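Local coordinates for protein alginate lyase A1-II' (Sphingomonas sp. A1, PDB 2CWS) that probably cleaves the polysaccharide alginate as a lyase of polysaccharide lyase family 7, this chain being its alginate lyase domain, at residues H89-S94 with L223-S228; L17-A22 with S38-T43; V149-T154 with D180-D185; P101-I106 with V206-S211. One frame throughout, in Å; residues are numbered along the deposited sequence.

Contact 1: H89-S94 with L223-S228; sequences HTMKLS and LSVSHS
His89 ND1 and His227 ND1 share a hydrogen bond of 2.7 Å, and it is nearly straight, at 168°. The rings touch by their ND1 corners, neither covering the other, with planes 55° apart, and the geometry fits a proton on either side. Both CG atoms sit beside their own backbone N (chi1 -52° in His89), which brings the two ND1 edges together. The second nitrogens are also engaged: His89 NE2 with Gln86 O, His227 NE2 with Glu72 OE2. Trp83 stacks on the ring of His89.

The two histidines are a non-hydrogen-bonded pair of antiparallel strands 88-99 and 215-228, neighbours in the seven-stranded sheet. Next to them Thr90 and Ser226 form a hydrogen-bonded pair, with Ser226 N 2.8 Å from Thr90 O. Lys92 and Ser224 form the second such pair. The side chains of Thr90, Ser226, Lys92 and Ser224 lie on the other face from the histidines. On the histidine face, Leu223 CD1 packs 3.9 Å from Met91 SD and equally close to Leu93 CB. Phe200 and Trp15 of the opposing sheet touch Met91 there.

A leucine in place of His89 would probably leave His227 ND1 without its mate. Gln86 O can only accept, and Glu72 OE2 probably accepts too, so the proton between the ND1 atoms probably makes one ring doubly protonated, its charge offset by Glu72.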
# COMPACT_ATOMS: atom_id res chain seq x y z
N HIS A 89 1.19 -3.62 14.99
CA HIS A 89 1.39 -4.02 13.60
C HIS A 89 1.93 -2.81 12.87
O HIS A 89 1.17 -1.81 12.75
CB HIS A 89 0.03 -4.42 13.00
CG HIS A 89 -0.66 -5.44 13.88
ND1 HIS A 89 -0.25 -6.75 13.94
CD2 HIS A 89 -1.63 -5.27 14.81
CE1 HIS A 89 -1.00 -7.39 14.83
NE2 HIS A 89 -1.85 -6.50 15.36
N THR A 90 3.19 -2.83 12.42
CA THR A 90 3.83 -1.62 11.95
C THR A 90 4.54 -1.84 10.63
O THR A 90 5.39 -2.72 10.54
CB THR A 90 4.86 -1.13 12.98
OG1 THR A 90 4.11 -0.93 14.21
CG2 THR A 90 5.48 0.20 12.53
N MET A 91 4.26 -0.99 9.65
CA MET A 91 5.03 -0.94 8.40
C MET A 91 5.82 0.34 8.37
O MET A 91 5.28 1.42 8.66
CB MET A 91 4.05 -1.02 7.22
CG MET A 91 4.80 -0.82 5.89
SD MET A 91 3.77 -1.20 4.44
CE MET A 91 2.55 0.15 4.61
N LYS A 92 7.08 0.23 8.02
CA LYS A 92 7.94 1.37 7.80
C LYS A 92 8.47 1.30 6.38
O LYS A 92 8.80 0.23 5.88
CB LYS A 92 9.16 1.41 8.74
CG LYS A 92 8.75 1.45 10.19
CD LYS A 92 10.05 1.49 11.02
CE LYS A 92 10.95 2.54 10.39
NZ LYS A 92 12.24 2.73 11.09
N LEU A 93 8.54 2.45 5.71
CA LEU A 93 9.14 2.46 4.38
C LEU A 93 9.79 3.81 4.17
O LEU A 93 9.44 4.83 4.79
CB LEU A 93 8.12 2.10 3.28
CG LEU A 93 6.88 3.02 3.15
CD1 LEU A 93 7.15 4.28 2.32
CD2 LEU A 93 5.79 2.22 2.43
N SER A 94 10.69 3.84 3.20
CA SER A 94 11.21 5.10 2.68
C SER A 94 11.09 5.04 1.16
O SER A 94 11.34 3.97 0.59
CB SER A 94 12.62 5.48 3.14
OG SER A 94 13.53 4.58 2.56
N LEU A 223 11.72 -1.10 3.21
CA LEU A 223 10.33 -1.56 3.46
C LEU A 223 10.39 -2.68 4.46
O LEU A 223 11.05 -3.70 4.21
CB LEU A 223 9.71 -2.10 2.16
CG LEU A 223 8.30 -2.71 2.28
CD1 LEU A 223 7.27 -1.69 2.75
CD2 LEU A 223 7.90 -3.35 0.96
N SER A 224 9.74 -2.51 5.62
CA SER A 224 9.74 -3.52 6.63
C SER A 224 8.39 -3.57 7.32
O SER A 224 7.67 -2.59 7.39
CB SER A 224 10.88 -3.35 7.65
OG SER A 224 10.70 -2.17 8.37
N VAL A 225 8.08 -4.74 7.87
CA VAL A 225 6.88 -4.96 8.66
C VAL A 225 7.26 -5.68 9.95
O VAL A 225 8.04 -6.61 9.92
CB VAL A 225 5.87 -5.80 7.87
CG1 VAL A 225 4.68 -6.18 8.73
CG2 VAL A 225 5.41 -5.09 6.61
N SER A 226 6.65 -5.22 11.06
CA SER A 226 6.87 -5.81 12.37
C SER A 226 5.53 -6.01 13.04
O SER A 226 4.74 -5.10 13.18
CB SER A 226 7.75 -4.88 13.23
OG SER A 226 7.89 -5.35 14.56
N HIS A 227 5.32 -7.24 13.54
CA HIS A 227 4.13 -7.59 14.31
C HIS A 227 4.61 -7.94 15.72
O HIS A 227 5.54 -8.78 15.88
CB HIS A 227 3.39 -8.78 13.68
CG HIS A 227 2.83 -8.38 12.34
ND1 HIS A 227 1.71 -7.55 12.27
CD2 HIS A 227 3.23 -8.68 11.10
CE1 HIS A 227 1.46 -7.36 11.00
NE2 HIS A 227 2.32 -8.03 10.25
N SER A 228 4.03 -7.32 16.75
CA SER A 228 4.55 -7.51 18.10
C SER A 228 3.40 -7.33 19.11
O SER A 228 2.23 -7.16 18.74
CB SER A 228 5.71 -6.52 18.46
OG SER A 228 5.24 -5.14 18.35

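Contact 2: L17-A22 with S38-T43; sequences LQLPDA and SQYFYT
Leu17 and Phe41 meet with a methyl group over a ring. Leu17 CD2 stands 3.8 Å from the centroid of the Phe41 ring, 21° off the ring normal, in a CH-pi contact displaced toward CG. With CG opposite the backbone N in both residues (chi1 175° in Leu17, 180° in Phe41), the extended side chains carry the Leu17 methyl across to the ring at a slant. The edge-to-face partner of the Phe41 ring is Phe51.

Tyr40 is approached differently. Pro20 runs antiparallel alongside it and lays CD over one ring face, 3.9 Å from the centroid. Pro20 CG is closer to the rim, 3.4 Å from Tyr40 CD1. Leu19 crosses Tyr40 at about a right angle, and its CD2 comes within 3.7 Å of Tyr40 CB. At the far end Asp21 CB lies 3.6 Å from Tyr40 OH, while the Asp21 carboxylate turns to Thr25 through OD1.

The contact between the segments is apolar. The backbone at Tyr40 is shaped by a type I turn from Ser38 to Phe41. Within it Ser38 OG accepts from Tyr40 N at 3.0 Å, an ST turn. Pro20 and Tyr40 pack the loop after strand 15-18 on this turn before strand 41-43. Those strands belong to different sheets, so Leu17 and Phe41 join the facing sheets of a beta-sandwich, as in the jelly-roll fold of polysaccharide lyase family 7.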
# COMPACT_ATOMS: atom_id res chain seq x y z
N LEU A 17 3.24 -9.67 -5.32
CA LEU A 17 3.13 -8.51 -6.15
C LEU A 17 1.94 -8.62 -7.09
O LEU A 17 1.78 -9.65 -7.76
CB LEU A 17 4.43 -8.37 -7.00
CG LEU A 17 4.45 -7.23 -8.05
CD1 LEU A 17 4.38 -5.85 -7.44
CD2 LEU A 17 5.72 -7.41 -8.88
N GLN A 18 1.15 -7.57 -7.14
CA GLN A 18 -0.02 -7.46 -8.02
C GLN A 18 0.32 -6.49 -9.15
O GLN A 18 0.78 -5.37 -8.87
CB GLN A 18 -1.23 -6.99 -7.18
CG GLN A 18 -1.58 -8.01 -6.12
CD GLN A 18 -2.59 -7.55 -5.13
OE1 GLN A 18 -2.56 -6.35 -4.76
NE2 GLN A 18 -3.44 -8.44 -4.66
N LEU A 19 0.07 -6.93 -10.38
CA LEU A 19 0.48 -6.18 -11.57
C LEU A 19 -0.66 -5.52 -12.30
O LEU A 19 -1.81 -5.93 -12.19
CB LEU A 19 1.20 -7.16 -12.54
CG LEU A 19 2.50 -7.73 -11.98
CD1 LEU A 19 2.99 -8.83 -12.97
CD2 LEU A 19 3.55 -6.68 -11.77
N PRO A 20 -0.33 -4.56 -13.16
CA PRO A 20 -1.34 -3.86 -13.96
C PRO A 20 -1.40 -4.32 -15.40
O PRO A 20 -1.88 -3.59 -16.27
CB PRO A 20 -0.84 -2.40 -13.89
CG PRO A 20 0.65 -2.56 -13.97
CD PRO A 20 0.96 -3.83 -13.22
N ASP A 21 -0.92 -5.53 -15.67
CA ASP A 21 -1.16 -6.12 -17.00
C ASP A 21 -2.64 -6.40 -17.15
O ASP A 21 -3.42 -6.32 -16.18
CB ASP A 21 -0.27 -7.35 -17.19
CG ASP A 21 -0.62 -8.48 -16.23
OD1 ASP A 21 -0.60 -9.67 -16.65
OD2 ASP A 21 -0.91 -8.22 -15.06
N ALA A 22 -3.06 -6.77 -18.38
CA ALA A 22 -4.49 -6.95 -18.63
C ALA A 22 -5.14 -7.95 -17.68
O ALA A 22 -6.30 -7.75 -17.28
CB ALA A 22 -4.76 -7.35 -20.08
N SER A 38 10.36 -6.76 -14.40
CA SER A 38 9.65 -6.50 -15.63
C SER A 38 9.49 -4.98 -15.79
O SER A 38 9.98 -4.19 -14.97
CB SER A 38 8.26 -7.12 -15.57
OG SER A 38 7.46 -6.41 -14.63
N GLN A 39 8.73 -4.59 -16.81
CA GLN A 39 8.45 -3.17 -17.01
C GLN A 39 7.67 -2.58 -15.84
O GLN A 39 7.67 -1.37 -15.66
CB GLN A 39 7.67 -2.92 -18.33
CG GLN A 39 6.28 -3.53 -18.30
CD GLN A 39 5.60 -3.47 -19.65
OE1 GLN A 39 5.64 -2.45 -20.32
NE2 GLN A 39 4.91 -4.55 -20.06
N TYR A 40 6.99 -3.43 -15.06
CA TYR A 40 6.15 -2.96 -13.97
C TYR A 40 6.87 -2.87 -12.61
O TYR A 40 6.35 -2.30 -11.68
CB TYR A 40 4.98 -3.92 -13.77
CG TYR A 40 4.18 -4.11 -15.05
CD1 TYR A 40 3.51 -3.08 -15.66
CD2 TYR A 40 4.09 -5.42 -15.61
CE1 TYR A 40 2.76 -3.27 -16.84
CE2 TYR A 40 3.33 -5.60 -16.76
CZ TYR A 40 2.67 -4.52 -17.35
OH TYR A 40 1.93 -4.76 -18.50
N PHE A 41 8.04 -3.51 -12.53
CA PHE A 41 8.66 -3.76 -11.23
C PHE A 41 10.14 -4.05 -11.46
O PHE A 41 10.45 -5.11 -12.04
CB PHE A 41 7.96 -4.94 -10.60
CG PHE A 41 8.50 -5.34 -9.24
CD1 PHE A 41 8.06 -4.67 -8.10
CD2 PHE A 41 9.41 -6.40 -9.11
CE1 PHE A 41 8.50 -5.05 -6.84
CE2 PHE A 41 9.84 -6.79 -7.84
CZ PHE A 41 9.38 -6.13 -6.70
N TYR A 42 11.01 -3.14 -11.03
CA TYR A 42 12.41 -3.32 -11.38
C TYR A 42 13.26 -2.51 -10.40
O TYR A 42 12.78 -1.66 -9.69
CB TYR A 42 12.67 -2.87 -12.82
CG TYR A 42 12.33 -1.42 -13.11
CD1 TYR A 42 13.25 -0.42 -12.95
CD2 TYR A 42 11.07 -1.09 -13.59
CE1 TYR A 42 12.98 0.91 -13.21
CE2 TYR A 42 10.76 0.25 -13.91
CZ TYR A 42 11.72 1.24 -13.70
OH TYR A 42 11.48 2.55 -14.04
N THR A 43 14.57 -2.81 -10.44
CA THR A 43 15.53 -2.01 -9.65
C THR A 43 16.06 -0.92 -10.55
O THR A 43 16.59 -1.21 -11.63
CB THR A 43 16.67 -2.91 -9.18
OG1 THR A 43 16.13 -3.88 -8.28
CG2 THR A 43 17.75 -2.06 -8.51

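Contact 3: V149-T154 with D180-D185; sequences VHNYFT and DTRSVD
Arg182 reaches from strand 180-185 to Tyr152 O and Phe153, joining edge strands of the two sheets of the beta-sandwich. Arg182 NH1 and NH2 both grip Tyr152 O, with Arg182 NH2 at 2.9 Å. They come from the same face of the carbonyl plane, with the oxygen near the guanidinium plane. The guanidinium also lies flat on the Phe153 ring, planes 30° apart, in a cation-pi stack with Arg182 CZ 4.1 Å from the centroid. A bend at chi2 (-69°) folds the arginine chain over the ring.

Asp180 holds the guanidinium side-on: Arg182 NE meets Asp180 OD1 and Arg182 NH1 meets Asp180 OD2, each at 2.9 Å. Both oxygens lie in the guanidinium plane but are met from above the carboxylate plane. This salt bridge fixes its rotation and probably balances its charge. A methionine in place of Arg182 would probably leave Asp180 without its counter-charge and Tyr152 O without its two donors.

Past Asn151, Val149 CG1 packs on Val184 CG2 at 3.9 Å. Asn151 is oriented by a bond from ND2 to Met136 O on strand 133-139. Its OD1 takes a bond from each of two waters. One also donates to Ser183 O; the other accepts from Arg182 NH2 at 2.9 Å.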
# COMPACT_ATOMS: atom_id res chain seq x y z
N VAL A 149 -11.44 9.92 7.41
CA VAL A 149 -10.73 10.93 8.18
C VAL A 149 -9.45 11.25 7.40
O VAL A 149 -8.62 10.37 7.18
CB VAL A 149 -10.39 10.46 9.59
CG1 VAL A 149 -9.71 11.58 10.36
CG2 VAL A 149 -11.66 9.93 10.31
N HIS A 150 -9.28 12.52 7.02
CA HIS A 150 -8.09 12.92 6.27
C HIS A 150 -7.02 13.37 7.23
O HIS A 150 -7.31 13.92 8.31
CB HIS A 150 -8.47 14.06 5.30
CG HIS A 150 -9.47 13.57 4.28
ND1 HIS A 150 -9.08 13.11 3.06
CD2 HIS A 150 -10.82 13.40 4.31
CE1 HIS A 150 -10.14 12.69 2.37
NE2 HIS A 150 -11.21 12.89 3.12
N ASN A 151 -5.76 13.16 6.84
CA ASN A 151 -4.61 13.58 7.65
C ASN A 151 -3.56 14.11 6.69
O ASN A 151 -2.88 13.32 5.99
CB ASN A 151 -4.04 12.41 8.47
CG ASN A 151 -5.06 11.89 9.48
OD1 ASN A 151 -5.21 12.47 10.58
ND2 ASN A 151 -5.81 10.84 9.12
N TYR A 152 -3.45 15.42 6.63
CA TYR A 152 -2.66 16.07 5.57
C TYR A 152 -1.23 16.40 6.04
O TYR A 152 -1.07 16.98 7.14
CB TYR A 152 -3.31 17.39 5.13
CG TYR A 152 -4.69 17.12 4.51
CD1 TYR A 152 -5.86 17.50 5.12
CD2 TYR A 152 -4.77 16.45 3.28
CE1 TYR A 152 -7.12 17.22 4.47
CE2 TYR A 152 -5.97 16.16 2.63
CZ TYR A 152 -7.12 16.56 3.26
OH TYR A 152 -8.37 16.28 2.70
N PHE A 153 -0.28 16.05 5.19
CA PHE A 153 1.13 16.35 5.40
C PHE A 153 1.54 17.29 4.27
O PHE A 153 1.65 16.89 3.11
CB PHE A 153 1.97 15.05 5.38
CG PHE A 153 1.56 14.12 6.50
CD1 PHE A 153 0.51 13.18 6.29
CD2 PHE A 153 2.17 14.19 7.73
CE1 PHE A 153 0.14 12.37 7.37
CE2 PHE A 153 1.83 13.35 8.77
CZ PHE A 153 0.82 12.44 8.58
N THR A 154 1.78 18.53 4.65
CA THR A 154 2.09 19.60 3.73
C THR A 154 3.57 19.62 3.36
O THR A 154 4.45 19.58 4.24
CB THR A 154 1.72 20.94 4.39
OG1 THR A 154 0.32 20.91 4.65
CG2 THR A 154 2.04 22.10 3.50
N ASP A 180 6.25 12.92 11.71
CA ASP A 180 5.02 13.63 12.14
C ASP A 180 3.91 12.58 12.18
O ASP A 180 3.55 12.06 11.12
CB ASP A 180 4.75 14.73 11.12
CG ASP A 180 3.49 15.52 11.34
OD1 ASP A 180 2.67 15.13 12.23
OD2 ASP A 180 3.30 16.53 10.61
N THR A 181 3.41 12.25 13.39
CA THR A 181 2.43 11.22 13.54
C THR A 181 1.07 11.81 13.89
O THR A 181 0.93 12.71 14.73
CB THR A 181 2.86 10.25 14.65
OG1 THR A 181 4.08 9.64 14.29
CG2 THR A 181 1.82 9.17 14.92
N ARG A 182 0.04 11.26 13.25
CA ARG A 182 -1.35 11.56 13.56
C ARG A 182 -2.05 10.25 13.96
O ARG A 182 -1.57 9.17 13.56
CB ARG A 182 -2.09 12.12 12.31
CG ARG A 182 -1.26 13.12 11.53
CD ARG A 182 -1.02 14.47 12.24
NE ARG A 182 -0.07 15.30 11.44
CZ ARG A 182 -0.40 15.92 10.30
NH1 ARG A 182 0.54 16.59 9.64
NH2 ARG A 182 -1.65 15.90 9.81
N SER A 183 -3.18 10.30 14.64
CA SER A 183 -3.84 9.03 15.00
C SER A 183 -5.34 9.14 14.78
O SER A 183 -5.94 10.22 14.87
CB SER A 183 -3.55 8.64 16.47
OG SER A 183 -4.23 9.53 17.38
N VAL A 184 -5.92 7.98 14.53
CA VAL A 184 -7.37 7.79 14.39
C VAL A 184 -7.76 6.50 15.10
O VAL A 184 -7.22 5.44 14.79
CB VAL A 184 -7.77 7.72 12.91
CG1 VAL A 184 -9.28 7.46 12.77
CG2 VAL A 184 -7.36 8.98 12.15
N ASP A 185 -8.71 6.58 16.03
CA ASP A 185 -9.16 5.40 16.76
C ASP A 185 -10.30 4.76 15.95
O ASP A 185 -11.44 5.09 16.10
CB ASP A 185 -9.54 5.79 18.18
CG ASP A 185 -10.03 4.61 18.99
OD1 ASP A 185 -10.08 3.49 18.45
OD2 ASP A 185 -10.32 4.86 20.19
O HOH W 1 -4.24 15.06 10.85
O HOH W 2 -6.26 12.44 13.17
O HOH W 3 1.70 19.00 7.53

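Contact 4: P101-I106 with V206-S211; sequences PSSGKI and VQDNTS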
# COMPACT_ATOMS: atom_id res chain seq x y z
N PRO A 101 0.28 10.19 -12.96
CA PRO A 101 -0.62 10.23 -14.09
C PRO A 101 -1.20 11.62 -14.24
O PRO A 101 -1.00 12.49 -13.37
CB PRO A 101 -1.72 9.22 -13.72
CG PRO A 101 -1.84 9.45 -12.22
CD PRO A 101 -0.40 9.68 -11.74
N SER A 102 -1.99 11.86 -15.29
CA SER A 102 -2.60 13.16 -15.49
C SER A 102 -3.45 13.59 -14.29
O SER A 102 -3.56 14.79 -14.03
CB SER A 102 -3.45 13.16 -16.75
OG SER A 102 -2.65 12.95 -17.92
N SER A 103 -4.07 12.64 -13.59
CA SER A 103 -4.94 13.05 -12.48
C SER A 103 -4.14 13.65 -11.32
O SER A 103 -4.72 14.31 -10.46
CB SER A 103 -5.71 11.86 -11.92
OG SER A 103 -4.81 11.05 -11.13
N GLY A 104 -2.84 13.38 -11.24
CA GLY A 104 -2.05 13.94 -10.14
C GLY A 104 -2.15 13.14 -8.87
O GLY A 104 -1.70 13.64 -7.84
N LYS A 105 -2.64 11.91 -8.88
CA LYS A 105 -2.89 11.20 -7.60
C LYS A 105 -2.57 9.72 -7.75
O LYS A 105 -3.03 9.05 -8.67
CB LYS A 105 -4.35 11.39 -7.19
CG LYS A 105 -4.69 10.74 -5.86
CD LYS A 105 -6.16 10.74 -5.53
CE LYS A 105 -6.69 12.15 -5.31
NZ LYS A 105 -8.17 12.15 -4.96
N ILE A 106 -1.78 9.20 -6.77
CA ILE A 106 -1.59 7.76 -6.62
C ILE A 106 -1.64 7.44 -5.13
O ILE A 106 -1.55 8.31 -4.29
CB ILE A 106 -0.26 7.24 -7.23
CG1 ILE A 106 0.97 7.73 -6.44
CG2 ILE A 106 -0.18 7.58 -8.70
CD1 ILE A 106 2.28 7.07 -6.93
N VAL A 206 -2.58 3.44 -8.98
CA VAL A 206 -2.69 4.69 -9.74
C VAL A 206 -4.13 5.20 -9.78
O VAL A 206 -4.99 4.53 -10.32
CB VAL A 206 -2.22 4.42 -11.19
CG1 VAL A 206 -2.20 5.74 -11.98
CG2 VAL A 206 -0.83 3.76 -11.21
N GLN A 207 -4.35 6.41 -9.21
CA GLN A 207 -5.73 6.92 -9.16
C GLN A 207 -6.06 7.73 -10.40
O GLN A 207 -6.39 8.90 -10.38
CB GLN A 207 -5.99 7.74 -7.86
CG GLN A 207 -5.55 6.94 -6.60
CD GLN A 207 -6.33 5.67 -6.44
OE1 GLN A 207 -7.54 5.64 -6.19
NE2 GLN A 207 -5.63 4.52 -6.58
N ASP A 208 -5.95 7.04 -11.52
CA ASP A 208 -6.27 7.55 -12.87
C ASP A 208 -6.45 6.32 -13.73
O ASP A 208 -5.53 5.51 -13.81
CB ASP A 208 -5.16 8.43 -13.39
CG ASP A 208 -5.42 9.12 -14.71
OD1 ASP A 208 -4.86 10.25 -14.91
OD2 ASP A 208 -6.18 8.56 -15.51
N ASN A 209 -7.64 6.15 -14.32
CA ASN A 209 -7.86 5.00 -15.22
C ASN A 209 -8.20 5.45 -16.65
O ASN A 209 -8.80 4.71 -17.40
CB ASN A 209 -8.95 4.06 -14.71
CG ASN A 209 -10.25 4.71 -14.50
OD1 ASN A 209 -11.17 4.02 -13.95
ND2 ASN A 209 -10.48 5.93 -14.92
N THR A 210 -7.89 6.72 -16.94
CA THR A 210 -8.34 7.32 -18.17
C THR A 210 -7.50 6.88 -19.36
O THR A 210 -6.32 6.45 -19.27
CB THR A 210 -8.31 8.85 -18.09
OG1 THR A 210 -6.94 9.29 -17.99
CG2 THR A 210 -9.12 9.41 -16.90
N SER A 211 -8.07 7.05 -20.54
CA SER A 211 -7.35 6.69 -21.76
C SER A 211 -6.02 7.36 -21.94
O SER A 211 -5.05 6.70 -22.39
CB SER A 211 -8.18 7.13 -23.01
OG SER A 211 -9.35 6.36 -22.98
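Two connecting loops of the beta-sandwich meet here, one carrying a type I turn from Pro101 to Gly104, the other following strand 204-206. The side chain of Asp208 links them. Asp208 OD1 accepts from Ser103 N at 2.8 Å, on the anti side of the carboxylate. Its OD2 takes two bonds within its own loop, from Thr210 N and Thr210 OG1. Thr210 OG1 comes in on the syn lone pair of Asp208 OD2, at 2.7 Å. The bond from Thr210 N makes an Asx turn.

Ser103 OG donates to Gln207 O at 2.8 Å, from above the carbonyl plane. It lies between its own backbone N and carbonyl carbon (chi1 75°), where it also accepts from Lys105 N in an ST turn. Gln207 is the centre of an inverse gamma turn, and its N donates to Lys105 O at 3.0 Å.

Next along, Ile106 and Val206 form an antiparallel non-hydrogen-bonded pair where strands 106-114 and 204-206 meet in the nine-stranded sheet. Their side chains share a face on which Ala216 of the other sheet packs. Pro101 runs alongside Val206, with Pro101 CG 3.7 Å from Val206 CG1. Pro101 CB also lies against Asp208, 3.5 Å from its CB. The aliphatic chain of Lys105 crosses Gln207, with Lys105 CD 3.8 Å from Gln207 CB.

In the fold
From the N terminus, contact 2 forms first, closing a short loop between residues 17-22 and 38-43 before any other contact opens. Contact 1 then opens at 89-94 and closes only at 223-228, near the C terminus. Contact 4 (101-106 with 206-211) falls wholly within that span, and contact 3 (149-154 with 180-185) falls within contact 4. The three are therefore nested and none cross. Contact 1 joins neighbouring strands of the seven-stranded sheet. Contacts 2 and 3 bridge the two sheets on opposite sides of the chain's centre, their centres about 30 Å apart. Contact 4 ties loops on the far side from contact 1, about 27 Å between centres.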